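Local coordinates for protein sesquisabinene B synthase 2 (Santalum album, PDB 6A2A) that probably cyclises farnesyl diphosphate to sesquisabinene B as a magnesium- or manganese-dependent terpene synthase of the plant Tpsb subfamily, at residues W116-L121 with F143-D148. Numbering follows the deposited sequence.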
# COMPACT_ATOMS: atom_id res chain seq x y z
N TRP A 116 -54.21 7.52 16.16
CA TRP A 116 -53.58 7.53 14.84
C TRP A 116 -53.10 6.14 14.38
O TRP A 116 -52.94 5.93 13.17
CB TRP A 116 -52.46 8.57 14.83
CG TRP A 116 -51.32 8.24 15.74
CD1 TRP A 116 -51.20 8.50 17.07
CD2 TRP A 116 -50.14 7.51 15.37
NE1 TRP A 116 -50.01 8.03 17.55
CE2 TRP A 116 -49.34 7.40 16.53
CE3 TRP A 116 -49.69 6.95 14.17
CZ2 TRP A 116 -48.11 6.77 16.52
CZ3 TRP A 116 -48.45 6.37 14.15
CH2 TRP A 116 -47.67 6.28 15.30
N TRP A 117 -52.90 5.15 15.25
CA TRP A 117 -52.48 3.86 14.70
C TRP A 117 -53.43 2.70 15.00
O TRP A 117 -53.50 1.71 14.29
CB TRP A 117 -51.04 3.57 15.15
CG TRP A 117 -50.83 3.48 16.63
CD1 TRP A 117 -50.44 4.49 17.46
CD2 TRP A 117 -50.87 2.30 17.44
NE1 TRP A 117 -50.24 4.01 18.73
CE2 TRP A 117 -50.51 2.68 18.75
CE3 TRP A 117 -51.18 0.96 17.20
CZ2 TRP A 117 -50.43 1.76 19.80
CZ3 TRP A 117 -51.09 0.06 18.23
CH2 TRP A 117 -50.76 0.47 19.52
N ILE A 118 -54.19 2.79 16.08
CA ILE A 118 -55.07 1.72 16.44
C ILE A 118 -56.02 1.39 15.29
O ILE A 118 -56.66 2.32 14.73
CB ILE A 118 -55.84 2.15 17.71
CG1 ILE A 118 -54.91 2.20 18.92
CG2 ILE A 118 -57.04 1.25 17.95
CD1 ILE A 118 -54.47 0.85 19.38
N ASP A 119 -56.22 0.12 15.00
CA ASP A 119 -57.12 -0.32 13.90
C ASP A 119 -56.66 0.06 12.47
O ASP A 119 -57.39 -0.15 11.50
CB ASP A 119 -58.56 0.24 14.08
CG ASP A 119 -59.21 -0.24 15.34
OD1 ASP A 119 -59.14 -1.44 15.61
OD2 ASP A 119 -59.83 0.59 16.06
N ASN A 120 -55.46 0.60 12.35
CA ASN A 120 -54.82 0.86 11.08
C ASN A 120 -53.64 -0.11 10.89
O ASN A 120 -52.65 0.08 11.60
CB ASN A 120 -54.33 2.29 11.07
CG ASN A 120 -53.73 2.70 9.75
OD1 ASN A 120 -53.06 1.89 9.10
ND2 ASN A 120 -53.96 3.94 9.36
N LEU A 121 -53.75 -1.09 10.00
CA LEU A 121 -52.73 -2.16 9.88
C LEU A 121 -51.38 -1.57 9.47
O LEU A 121 -50.35 -1.95 10.08
CB LEU A 121 -53.17 -3.23 8.90
CG LEU A 121 -52.22 -4.42 8.77
CD1 LEU A 121 -52.05 -5.15 10.12
CD2 LEU A 121 -52.67 -5.35 7.69
N PHE A 143 -51.09 -6.73 17.30
CA PHE A 143 -51.65 -7.26 16.06
C PHE A 143 -52.90 -8.06 16.33
O PHE A 143 -53.56 -8.43 15.37
CB PHE A 143 -50.64 -8.08 15.26
CG PHE A 143 -49.50 -7.24 14.77
CD1 PHE A 143 -49.66 -6.32 13.75
CD2 PHE A 143 -48.25 -7.35 15.37
CE1 PHE A 143 -48.61 -5.53 13.33
CE2 PHE A 143 -47.22 -6.55 14.96
CZ PHE A 143 -47.39 -5.64 13.94
N GLU A 144 -53.30 -8.27 17.62
CA GLU A 144 -54.36 -9.27 17.92
C GLU A 144 -55.69 -8.84 17.28
O GLU A 144 -56.47 -9.67 16.87
CB GLU A 144 -54.56 -9.44 19.43
CG GLU A 144 -55.68 -10.40 19.78
CD GLU A 144 -55.38 -11.85 19.48
OE1 GLU A 144 -56.26 -12.55 18.91
OE2 GLU A 144 -54.24 -12.30 19.80
N ARG A 145 -55.93 -7.54 17.29
CA ARG A 145 -57.16 -6.96 16.79
C ARG A 145 -57.38 -7.11 15.31
O ARG A 145 -58.45 -6.88 14.83
CB ARG A 145 -57.32 -5.52 17.20
CG ARG A 145 -56.70 -4.55 16.28
CD ARG A 145 -56.82 -3.14 16.78
NE ARG A 145 -56.52 -3.03 18.18
CZ ARG A 145 -57.26 -2.40 19.08
NH1 ARG A 145 -58.37 -1.78 18.74
NH2 ARG A 145 -56.87 -2.39 20.32
N PHE A 146 -56.34 -7.53 14.60
CA PHE A 146 -56.45 -7.77 13.19
C PHE A 146 -56.74 -9.23 12.92
O PHE A 146 -56.75 -9.65 11.81
CB PHE A 146 -55.20 -7.27 12.45
CG PHE A 146 -54.98 -5.80 12.59
CD1 PHE A 146 -55.66 -4.91 11.82
CD2 PHE A 146 -54.11 -5.30 13.51
CE1 PHE A 146 -55.45 -3.58 11.94
CE2 PHE A 146 -53.91 -3.97 13.65
CZ PHE A 146 -54.58 -3.10 12.86
N LYS A 147 -56.96 -10.01 13.96
CA LYS A 147 -57.31 -11.37 13.77
C LYS A 147 -58.68 -11.66 14.36
O LYS A 147 -59.17 -10.92 15.13
CB LYS A 147 -56.33 -12.33 14.45
CG LYS A 147 -54.88 -11.94 14.41
CD LYS A 147 -54.07 -12.59 15.52
CE LYS A 147 -54.09 -14.08 15.41
NZ LYS A 147 -53.73 -14.75 16.66
N ASP A 148 -59.23 -12.75 13.92
CA ASP A 148 -60.45 -13.33 14.45
C ASP A 148 -60.11 -14.75 14.92
O ASP A 148 -58.97 -15.14 14.96
CB ASP A 148 -61.57 -13.35 13.42
CG ASP A 148 -61.25 -14.15 12.20
OD1 ASP A 148 -60.72 -15.25 12.25
OD2 ASP A 148 -61.62 -13.67 11.15
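Phe146 lays one face of its ring over the side chain of Leu121, whose CD1 sits 3.8 Å from the ring centroid and only 8° off the normal, a centred CH-pi contact; a flat ring suits a branched leucine methyl in this buried layer. CG of the preceding Arg145 lies against the rim of the opposite face. The outer edge of the ring, at Phe146 CZ, meets the backbone of the turn, 3.8 Å from Asp119 C. Phe143 adds a looser apolar touch, its edge turned to the same leucine methyl, while Leu156 packs on both Leu121 and Phe146.

The long, flexible Arg145, bent at chi3 (44°), reaches from the 3-10 segment to an acid on the exposed type II turn Trp117-Asn120: its NH1 meets Asp119 OD1 at 3.2 Å, a salt bridge whose N-H...O angle is nearly straight (170°). The oxygen lies in the guanidinium plane, yet the nitrogen stands above the carboxylate plane. Ile118 CG2 rests over a guanidinium face, 3.4 Å from Arg145 NH1. Asn120 OD1 accepts a hydrogen bond from Ala123 N, capping helix 121-133. In this N-terminal domain, remote from the metal-binding residues, the solvent-exposed, off-plane pair of one hydrogen bond probably adds less stability than the buried aromatic-aliphatic packing.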